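Local structure of atpase (Escherichia coli, 1GL6) at residues S66-E71 / V417-K422; G59-G64 / G313-S318. The protein probably acts as the coupling ATPase of bacterial conjugation, a ring-helicase-like hexamer thought to use nucleoside triphosphate hydrolysis to move plasmid DNA into the type IV secretion channel. One frame throughout, in Å; residues are numbered along the deposited sequence.

Interaction 1. Residues S66-E71 / V417-K422. With GNP (phosphoaminophosphonic acid-guanylate ester), chain I.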
ATOM      1  N   SER B  66      21.788 -21.284 -19.868  1.00 59.01           N
ATOM      2  CA  SER B  66      21.736 -22.209 -20.997  1.00 59.91           C
ATOM      3  C   SER B  66      22.706 -23.359 -20.826  1.00 57.56           C
ATOM      4  O   SER B  66      22.305 -24.514 -20.856  1.00 57.30           O
ATOM      5  CB  SER B  66      22.072 -21.479 -22.303  1.00 61.86           C
ATOM      6  OG  SER B  66      21.125 -20.470 -22.610  1.00 68.09           O
ATOM      7  N   VAL B  67      23.985 -23.035 -20.659  1.00 56.16           N
ATOM      8  CA  VAL B  67      25.013 -24.047 -20.482  1.00 54.72           C
ATOM      9  C   VAL B  67      24.620 -25.033 -19.392  1.00 55.59           C
ATOM     10  O   VAL B  67      24.884 -26.234 -19.495  1.00 56.00           O
ATOM     11  CB  VAL B  67      26.351 -23.411 -20.101  1.00 53.87           C
ATOM     12  CG1 VAL B  67      27.391 -24.492 -19.867  1.00 53.53           C
ATOM     13  CG2 VAL B  67      26.799 -22.480 -21.202  1.00 54.09           C
ATOM     14  N   LEU B  68      23.965 -24.504 -18.362  1.00 56.58           N
ATOM     15  CA  LEU B  68      23.529 -25.285 -17.216  1.00 56.47           C
ATOM     16  C   LEU B  68      22.329 -26.165 -17.530  1.00 57.48           C
ATOM     17  O   LEU B  68      22.357 -27.370 -17.285  1.00 59.37           O
ATOM     18  CB  LEU B  68      23.203 -24.346 -16.053  1.00 55.02           C
ATOM     19  CG  LEU B  68      23.068 -24.993 -14.671  1.00 52.52           C
ATOM     20  CD1 LEU B  68      23.318 -23.943 -13.620  1.00 51.52           C
ATOM     21  CD2 LEU B  68      21.698 -25.646 -14.490  1.00 52.37           C
ATOM     22  N   LEU B  69      21.271 -25.566 -18.063  1.00 58.80           N
ATOM     23  CA  LEU B  69      20.071 -26.329 -18.399  1.00 59.23           C
ATOM     24  C   LEU B  69      20.367 -27.364 -19.474  1.00 57.99           C
ATOM     25  O   LEU B  69      19.785 -28.438 -19.483  1.00 56.91           O
ATOM     26  CB  LEU B  69      18.951 -25.390 -18.874  1.00 61.26           C
ATOM     27  CG  LEU B  69      17.948 -24.863 -17.827  1.00 65.45           C
ATOM     28  CD1 LEU B  69      18.613 -23.887 -16.861  1.00 65.71           C
ATOM     29  CD2 LEU B  69      16.794 -24.180 -18.536  1.00 65.23           C
ATOM     30  N   ARG B  70      21.283 -27.026 -20.373  1.00 58.20           N
ATOM     31  CA  ARG B  70      21.661 -27.907 -21.461  1.00 57.58           C
ATOM     32  C   ARG B  70      22.366 -29.123 -20.878  1.00 57.99           C
ATOM     33  O   ARG B  70      22.103 -30.266 -21.276  1.00 57.21           O
ATOM     34  CB  ARG B  70      22.586 -27.158 -22.420  1.00 57.88           C
ATOM     35  CG  ARG B  70      22.622 -27.691 -23.838  1.00 55.89           C
ATOM     36  CD  ARG B  70      23.511 -26.842 -24.720  1.00 55.08           C
ATOM     37  NE  ARG B  70      23.013 -25.477 -24.846  1.00 56.56           N
ATOM     38  CZ  ARG B  70      23.761 -24.395 -24.657  1.00 59.24           C
ATOM     39  NH1 ARG B  70      25.041 -24.520 -24.331  1.00 60.98           N
ATOM     40  NH2 ARG B  70      23.239 -23.184 -24.808  1.00 60.04           N
ATOM     41  N   GLU B  71      23.254 -28.866 -19.919  1.00 56.89           N
ATOM     42  CA  GLU B  71      24.009 -29.928 -19.249  1.00 54.14           C
ATOM     43  C   GLU B  71      23.074 -30.830 -18.455  1.00 51.76           C
ATOM     44  O   GLU B  71      23.223 -32.043 -18.437  1.00 52.99           O
ATOM     45  CB  GLU B  71      25.068 -29.323 -18.316  1.00 54.75           C
ATOM     46  CG  GLU B  71      25.478 -30.236 -17.151  1.00 55.88           C
ATOM     47  CD  GLU B  71      26.725 -29.777 -16.405  1.00 57.34           C
ATOM     48  OE1 GLU B  71      26.977 -30.333 -15.312  1.00 57.60           O
ATOM     49  OE2 GLU B  71      27.452 -28.885 -16.911  1.00 59.05           O
ATOM     50  N   VAL B 417      31.033 -23.085  -7.960  1.00 50.71           N
ATOM     51  CA  VAL B 417      31.522 -23.978  -8.997  1.00 52.25           C
ATOM     52  C   VAL B 417      31.551 -23.337 -10.374  1.00 53.66           C
ATOM     53  O   VAL B 417      30.728 -22.485 -10.693  1.00 55.30           O
ATOM     54  CB  VAL B 417      30.647 -25.248  -9.083  1.00 51.22           C
ATOM     55  CG1 VAL B 417      31.151 -26.168 -10.184  1.00 52.76           C
ATOM     56  CG2 VAL B 417      30.658 -25.967  -7.753  1.00 51.90           C
ATOM     57  N   PRO B 418      32.513 -23.732 -11.212  1.00 54.44           N
ATOM     58  CA  PRO B 418      32.574 -23.147 -12.545  1.00 55.27           C
ATOM     59  C   PRO B 418      31.748 -24.004 -13.500  1.00 57.00           C
ATOM     60  O   PRO B 418      31.695 -25.234 -13.365  1.00 56.32           O
ATOM     61  CB  PRO B 418      34.056 -23.193 -12.859  1.00 53.81           C
ATOM     62  CG  PRO B 418      34.440 -24.513 -12.271  1.00 53.03           C
ATOM     63  CD  PRO B 418      33.746 -24.488 -10.924  1.00 53.34           C
ATOM     64  N   LEU B 419      31.098 -23.335 -14.446  1.00 59.07           N
ATOM     65  CA  LEU B 419      30.265 -23.977 -15.458  1.00 62.51           C
ATOM     66  C   LEU B 419      31.100 -24.210 -16.697  1.00 64.63           C
ATOM     67  O   LEU B 419      31.693 -23.269 -17.218  1.00 65.68           O
ATOM     68  CB  LEU B 419      29.095 -23.066 -15.822  1.00 61.33           C
ATOM     69  CG  LEU B 419      27.712 -23.484 -15.357  1.00 60.21           C
ATOM     70  CD1 LEU B 419      26.706 -22.439 -15.767  1.00 61.65           C
ATOM     71  CD2 LEU B 419      27.364 -24.831 -15.966  1.00 61.95           C
ATOM     72  N   GLU B 420      31.153 -25.444 -17.183  1.00 67.18           N
ATOM     73  CA  GLU B 420      31.940 -25.689 -18.375  1.00 70.70           C
ATOM     74  C   GLU B 420      31.024 -25.742 -19.594  1.00 70.03           C
ATOM     75  O   GLU B 420      29.953 -26.350 -19.549  1.00 69.26           O
ATOM     76  CB  GLU B 420      32.745 -26.985 -18.231  1.00 75.18           C
ATOM     77  CG  GLU B 420      32.028 -28.253 -18.656  1.00 83.26           C
ATOM     78  CD  GLU B 420      32.975 -29.451 -18.725  1.00 86.71           C
ATOM     79  OE1 GLU B 420      32.637 -30.445 -19.413  1.00 86.48           O
ATOM     80  OE2 GLU B 420      34.054 -29.392 -18.084  1.00 88.54           O
ATOM     81  N   ILE B 421      31.449 -25.072 -20.664  1.00 71.40           N
ATOM     82  CA  ILE B 421      30.705 -25.011 -21.924  1.00 72.54           C
ATOM     83  C   ILE B 421      30.956 -26.249 -22.770  1.00 71.90           C
ATOM     84  O   ILE B 421      31.829 -26.236 -23.629  1.00 71.39           O
ATOM     85  CB  ILE B 421      31.135 -23.809 -22.793  1.00 72.63           C
ATOM     86  CG1 ILE B 421      30.894 -22.494 -22.065  1.00 72.53           C
ATOM     87  CG2 ILE B 421      30.365 -23.817 -24.106  1.00 74.45           C
ATOM     88  CD1 ILE B 421      31.452 -21.310 -22.820  1.00 71.49           C
ATOM     89  N   LYS B 422      30.205 -27.313 -22.529  1.00 73.25           N
ATOM     90  CA  LYS B 422      30.378 -28.516 -23.322  1.00 75.64           C
ATOM     91  C   LYS B 422      29.716 -28.219 -24.666  1.00 77.31           C
ATOM     92  O   LYS B 422      28.755 -27.448 -24.731  1.00 77.89           O
ATOM     93  CB  LYS B 422      29.712 -29.722 -22.639  1.00 73.36           C
ATOM     94  CG  LYS B 422      30.007 -31.060 -23.327  1.00 75.82           C
ATOM     95  CD  LYS B 422      29.383 -32.238 -22.588  1.00 75.68           C
ATOM     96  CE  LYS B 422      29.934 -33.568 -23.079  1.00 74.60           C
ATOM     97  NZ  LYS B 422      29.682 -33.751 -24.522  1.00 74.47           N
TER
HETATM   98  PG  GNP I 701      22.540 -16.317 -24.456  0.65 83.05           P
HETATM   99  O1G GNP I 701      21.805 -16.559 -25.735  0.65 82.18           O
HETATM  100  O2G GNP I 701      22.539 -14.824 -24.133  0.65 80.33           O
HETATM  101  O3G GNP I 701      23.929 -16.831 -24.475  0.65 82.28           O
HETATM  102  N3B GNP I 701      21.533 -17.190 -23.332  0.65 79.37           N
HETATM  103  PB  GNP I 701      21.836 -17.304 -21.671  0.65 78.45           P
HETATM  104  O1B GNP I 701      21.553 -16.041 -21.000  0.65 78.70           O
HETATM  105  O2B GNP I 701      21.112 -18.507 -21.178  0.65 79.45           O
HETATM  106  O3A GNP I 701      23.441 -17.554 -21.619  0.65 78.72           O
HETATM  107  PA  GNP I 701      24.292 -18.819 -21.888  0.65 79.94           P
HETATM  108  O1A GNP I 701      24.033 -19.849 -20.886  0.65 79.21           O
HETATM  109  O2A GNP I 701      24.110 -19.164 -23.353  0.65 79.63           O
HETATM  110  O5' GNP I 701      25.701 -18.323 -21.662  0.65 79.26           O
HETATM  111  C5' GNP I 701      26.282 -17.289 -22.468  0.65 81.48           C
HETATM  112  C4' GNP I 701      27.760 -17.368 -22.404  0.65 81.71           C
HETATM  113  O4' GNP I 701      28.312 -18.632 -22.414  0.65 82.12           O
HETATM  114  C3' GNP I 701      28.427 -16.592 -23.567  0.65 83.15           C
HETATM  115  O3' GNP I 701      28.762 -15.244 -23.182  0.65 83.40           O
HETATM  116  C2' GNP I 701      29.670 -17.435 -23.922  0.65 83.86           C
HETATM  117  O2' GNP I 701      30.855 -16.984 -23.332  0.65 84.09           O
HETATM  118  C1' GNP I 701      29.278 -18.795 -23.428  0.65 83.73           C
HETATM  119  N9  GNP I 701      28.749 -19.662 -24.528  0.65 84.53           N
HETATM  120  C8  GNP I 701      27.369 -20.155 -24.617  0.65 85.74           C
HETATM  121  N7  GNP I 701      27.210 -20.893 -25.685  0.65 86.04           N
HETATM  122  C5  GNP I 701      28.544 -20.885 -26.341  0.65 86.29           C
HETATM  123  C6  GNP I 701      28.981 -21.548 -27.576  0.65 86.96           C
HETATM  124  O6  GNP I 701      28.371 -22.227 -28.322  0.65 85.91           O
HETATM  125  N1  GNP I 701      30.323 -21.286 -27.829  0.65 86.84           N
HETATM  126  C2  GNP I 701      31.032 -20.488 -26.949  0.65 86.75           C
HETATM  127  N2  GNP I 701      32.377 -20.362 -27.413  0.65 87.00           N
HETATM  128  N3  GNP I 701      30.736 -19.879 -25.857  0.65 85.87           N
HETATM  129  C4  GNP I 701      29.417 -20.135 -25.602  0.65 85.42           C

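Interaction 2. Residues G59-G64 / G313-S318. With GNP (phosphoaminophosphonic acid-guanylate ester), chain I.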
ATOM      1  N   GLY B  59      19.835 -15.975 -12.323  1.00 40.76           N
ATOM      2  CA  GLY B  59      21.021 -15.273 -12.792  1.00 44.75           C
ATOM      3  C   GLY B  59      20.782 -14.282 -13.918  1.00 46.92           C
ATOM      4  O   GLY B  59      19.837 -14.446 -14.690  1.00 43.93           O
ATOM      5  N   ALA B  60      21.629 -13.254 -14.016  1.00 49.53           N
ATOM      6  CA  ALA B  60      21.497 -12.254 -15.075  1.00 53.85           C
ATOM      7  C   ALA B  60      21.629 -12.919 -16.439  1.00 56.65           C
ATOM      8  O   ALA B  60      22.041 -14.083 -16.554  1.00 57.26           O
ATOM      9  CB  ALA B  60      22.543 -11.172 -14.924  1.00 53.35           C
ATOM     10  N   THR B  61      21.278 -12.182 -17.483  1.00 59.92           N
ATOM     11  CA  THR B  61      21.341 -12.750 -18.819  1.00 60.42           C
ATOM     12  C   THR B  61      22.783 -12.917 -19.309  1.00 60.24           C
ATOM     13  O   THR B  61      23.618 -12.018 -19.139  1.00 61.35           O
ATOM     14  CB  THR B  61      20.548 -11.887 -19.802  1.00 61.09           C
ATOM     15  OG1 THR B  61      20.799 -12.334 -21.139  1.00 60.50           O
ATOM     16  CG2 THR B  61      20.949 -10.442 -19.651  1.00 62.45           C
ATOM     17  N   GLY B  62      23.066 -14.089 -19.884  1.00 60.67           N
ATOM     18  CA  GLY B  62      24.391 -14.390 -20.407  1.00 58.63           C
ATOM     19  C   GLY B  62      25.361 -15.024 -19.420  1.00 58.01           C
ATOM     20  O   GLY B  62      26.532 -15.228 -19.743  1.00 57.79           O
ATOM     21  N   THR B  63      24.869 -15.346 -18.225  1.00 58.18           N
ATOM     22  CA  THR B  63      25.696 -15.944 -17.178  1.00 55.82           C
ATOM     23  C   THR B  63      25.860 -17.452 -17.276  1.00 54.71           C
ATOM     24  O   THR B  63      26.717 -18.017 -16.611  1.00 56.51           O
ATOM     25  CB  THR B  63      25.160 -15.604 -15.761  1.00 54.38           C
ATOM     26  OG1 THR B  63      23.788 -16.018 -15.652  1.00 55.45           O
ATOM     27  CG2 THR B  63      25.278 -14.105 -15.493  1.00 48.67           C
ATOM     28  N   GLY B  64      25.043 -18.108 -18.092  1.00 53.92           N
ATOM     29  CA  GLY B  64      25.176 -19.545 -18.231  1.00 53.26           C
ATOM     30  C   GLY B  64      23.957 -20.393 -17.938  1.00 52.62           C
ATOM     31  O   GLY B  64      24.084 -21.606 -17.812  1.00 52.60           O
ATOM     32  N   GLY B 313      14.114 -21.052 -14.630  1.00 46.09           N
ATOM     33  CA  GLY B 313      15.058 -19.957 -14.581  1.00 45.31           C
ATOM     34  C   GLY B 313      14.369 -18.647 -14.239  1.00 44.99           C
ATOM     35  O   GLY B 313      13.181 -18.466 -14.534  1.00 41.04           O
ATOM     36  N   LEU B 314      15.129 -17.741 -13.621  1.00 45.24           N
ATOM     37  CA  LEU B 314      14.661 -16.414 -13.211  1.00 44.94           C
ATOM     38  C   LEU B 314      15.837 -15.439 -13.345  1.00 46.14           C
ATOM     39  O   LEU B 314      16.965 -15.871 -13.528  1.00 44.83           O
ATOM     40  CB  LEU B 314      14.188 -16.478 -11.753  1.00 44.77           C
ATOM     41  CG  LEU B 314      12.691 -16.533 -11.428  1.00 45.80           C
ATOM     42  CD1 LEU B 314      11.910 -16.974 -12.646  1.00 45.43           C
ATOM     43  CD2 LEU B 314      12.440 -17.471 -10.253  1.00 45.58           C
ATOM     44  N   GLN B 315      15.570 -14.137 -13.290  1.00 50.14           N
ATOM     45  CA  GLN B 315      16.633 -13.122 -13.372  1.00 53.56           C
ATOM     46  C   GLN B 315      16.514 -12.136 -12.191  1.00 54.04           C
ATOM     47  O   GLN B 315      17.412 -12.072 -11.350  1.00 56.61           O
ATOM     48  CB  GLN B 315      16.582 -12.329 -14.700  1.00 58.33           C
ATOM     49  CG  GLN B 315      17.818 -11.392 -14.934  1.00 63.98           C
ATOM     50  CD  GLN B 315      17.602 -10.241 -15.946  1.00 65.01           C
ATOM     51  OE1 GLN B 315      16.914  -9.254 -15.652  1.00 64.07           O
ATOM     52  NE2 GLN B 315      18.209 -10.366 -17.128  1.00 64.80           N
ATOM     53  N   SER B 316      15.420 -11.369 -12.139  1.00 52.69           N
ATOM     54  CA  SER B 316      15.182 -10.403 -11.060  1.00 52.24           C
ATOM     55  C   SER B 316      13.888 -10.757 -10.327  1.00 52.16           C
ATOM     56  O   SER B 316      12.862 -11.015 -10.959  1.00 54.60           O
ATOM     57  CB  SER B 316      15.065  -8.974 -11.609  1.00 53.24           C
ATOM     58  OG  SER B 316      16.184  -8.622 -12.405  1.00 52.31           O
ATOM     59  N   THR B 317      13.933 -10.746  -8.997  1.00 50.06           N
ATOM     60  CA  THR B 317      12.765 -11.098  -8.191  1.00 48.12           C
ATOM     61  C   THR B 317      11.501 -10.319  -8.569  1.00 44.51           C
ATOM     62  O   THR B 317      10.385 -10.791  -8.355  1.00 44.86           O
ATOM     63  CB  THR B 317      13.062 -10.940  -6.648  1.00 49.37           C
ATOM     64  OG1 THR B 317      13.471  -9.601  -6.365  1.00 52.84           O
ATOM     65  CG2 THR B 317      14.167 -11.910  -6.203  1.00 48.74           C
ATOM     66  N   SER B 318      11.681  -9.141  -9.152  1.00 43.31           N
ATOM     67  CA  SER B 318      10.565  -8.300  -9.544  1.00 41.59           C
ATOM     68  C   SER B 318       9.789  -8.837 -10.747  1.00 41.35           C
ATOM     69  O   SER B 318       8.621  -8.503 -10.925  1.00 37.96           O
ATOM     70  CB  SER B 318      11.075  -6.887  -9.824  1.00 39.48           C
ATOM     71  OG  SER B 318      12.132  -6.895 -10.778  1.00 42.23           O
TER
HETATM   72  PG  GNP I 701      22.540 -16.317 -24.456  0.65 83.05           P
HETATM   73  O1G GNP I 701      21.805 -16.559 -25.735  0.65 82.18           O
HETATM   74  O2G GNP I 701      22.539 -14.824 -24.133  0.65 80.33           O
HETATM   75  O3G GNP I 701      23.929 -16.831 -24.475  0.65 82.28           O
HETATM   76  N3B GNP I 701      21.533 -17.190 -23.332  0.65 79.37           N
HETATM   77  PB  GNP I 701      21.836 -17.304 -21.671  0.65 78.45           P
HETATM   78  O1B GNP I 701      21.553 -16.041 -21.000  0.65 78.70           O
HETATM   79  O2B GNP I 701      21.112 -18.507 -21.178  0.65 79.45           O
HETATM   80  O3A GNP I 701      23.441 -17.554 -21.619  0.65 78.72           O
HETATM   81  PA  GNP I 701      24.292 -18.819 -21.888  0.65 79.94           P
HETATM   82  O1A GNP I 701      24.033 -19.849 -20.886  0.65 79.21           O
HETATM   83  O2A GNP I 701      24.110 -19.164 -23.353  0.65 79.63           O
HETATM   84  O5' GNP I 701      25.701 -18.323 -21.662  0.65 79.26           O
HETATM   85  C5' GNP I 701      26.282 -17.289 -22.468  0.65 81.48           C
HETATM   86  C4' GNP I 701      27.760 -17.368 -22.404  0.65 81.71           C
HETATM   87  O4' GNP I 701      28.312 -18.632 -22.414  0.65 82.12           O
HETATM   88  C3' GNP I 701      28.427 -16.592 -23.567  0.65 83.15           C
HETATM   89  O3' GNP I 701      28.762 -15.244 -23.182  0.65 83.40           O
HETATM   90  C2' GNP I 701      29.670 -17.435 -23.922  0.65 83.86           C
HETATM   91  O2' GNP I 701      30.855 -16.984 -23.332  0.65 84.09           O
HETATM   92  C1' GNP I 701      29.278 -18.795 -23.428  0.65 83.73           C
HETATM   93  N9  GNP I 701      28.749 -19.662 -24.528  0.65 84.53           N
HETATM   94  C8  GNP I 701      27.369 -20.155 -24.617  0.65 85.74           C
HETATM   95  N7  GNP I 701      27.210 -20.893 -25.685  0.65 86.04           N
HETATM   96  C5  GNP I 701      28.544 -20.885 -26.341  0.65 86.29           C
HETATM   97  C6  GNP I 701      28.981 -21.548 -27.576  0.65 86.96           C
HETATM   98  O6  GNP I 701      28.371 -22.227 -28.322  0.65 85.91           O
HETATM   99  N1  GNP I 701      30.323 -21.286 -27.829  0.65 86.84           N
HETATM  100  C2  GNP I 701      31.032 -20.488 -26.949  0.65 86.75           C
HETATM  101  N2  GNP I 701      32.377 -20.362 -27.413  0.65 87.00           N
HETATM  102  N3  GNP I 701      30.736 -19.879 -25.857  0.65 85.87           N
HETATM  103  C4  GNP I 701      29.417 -20.135 -25.602  0.65 85.42           C

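Interaction 1. Residues S66-E71 / V417-K422
V67 and I421 bring the two backbones nearest each other, with CA atoms 6.0 Å apart, where the first turns of helix 65-78 pass the chain that has just left strand 414-418. The side chains meet through methyl groups. V67 has CG1 anti to the backbone N (chi1 178°), which sets that methyl against the 417-422 segment, 3.9 Å from CD2 of L419 and close to the carbonyl of E420. Its other methyl, CG2, faces CG1 of I421 at 4.2 Å and also borders the nucleotide. L419 divides its methyls between two helix residues: CD2 serves V67, while CD1 packs on CB of L68 at 4.0 Å. E71 comes obliquely across L419 with OE2, while its OE1 is bonded to T40 and G43 outside the contact. L402 also touches V67, L419 and I421 and pairs its backbone with L419.

GNP lies beside this apolar seam. I421 reaches it by two branches, CD1 at 3.4 Å from ribose C1' and CG2 at 4.1 Å from C4 of the guanine. Cut back to an alanine, this position would probably leave the ribose and base without their hydrocarbon flank and V67 CG2 without its neighbour. Further along the ligand, the helix start holds oxygens of the alpha and beta phosphates: V67 N donates to O1A over 3.2 Å at 158°, and S66 N to O2B over 3.1 Å. The guanidinium of R70 spreads over S66 O with O2A near its edge, and R304 of a second subunit also bonds the nucleotide. The chemistry is thus divided: the two segments cohere by hydrocarbon packing, the alpha and beta phosphates are held by amides at the helix N terminus, whose dipole probably favours their negative charge, and I421 gives the nucleoside an apolar neighbour.

Interaction 2. Residues G59-G64 / G313-S318
G59 to G64 form most of the P-loop (Walker A motif) of this RecA-like core, running from strand 55-58 to helix 65-78; G59 lies against the end of the neighbouring parallel strand 308-314, and A60 against Q315 just beyond it. The one hydrogen bond across the contact is backbone to backbone: G59 N donates to L314 O over 3.1 Å, nearly straight at 167°, and extends the pairing of the two strands to the first residue of the loop. G59 O turns to K65 NZ instead.

Q315 then takes over. It swings CG opposite its own N (chi1 -171°) and stays extended beyond, which carries it along the loop: CG passes G59 O and lies 3.8 Å from A60 CA, and the amide end lies side by side with T61, NE2 being 3.7 Å from T61 CG2. That approach is packing, since NE2 and T61 N are both donors. Q319 OE1 receives the backbone N of both Q315 and S316, fixing the bend after the strand. A second subunit closes over this region, its R337 packing on A60 and its S335 on Q315.

Within the loop, A60 to T63 make a type II beta turn. G62 and G64 have positive phi, where a side chain would press on the preceding carbonyl, so the two glycines let the chain curl round the phosphates. G64 sits at the N-cap position, right before the helix. T63 OG1 donates back to A60 O at 2.8 Å, tying the turn across its mouth, and G62 N points its hydrogen to the beta-phosphate oxygen O1B of GNP, 2.7 Å away at 146°.

From the N terminus the chain first lays down 59-64 and, one residue later, 66-71, as loop and helix of a single P-loop unit. Interaction 2 closes first, when strand 308-314 returns beside the loop after some 250 residues; interaction 1 closes later, when the chain leaves strand 414-418 and meets the helix. Each later segment pairs with the earlier one in the same order, so the two loops cross instead of nesting. Together they tie the P-loop to an inner strand of the mixed sheet, and its helix to the segment leaving strand 414-418, near the sheet's edge. They touch where L419 CD1 packs on G64 O, 3.4 Å away, and both border one GNP.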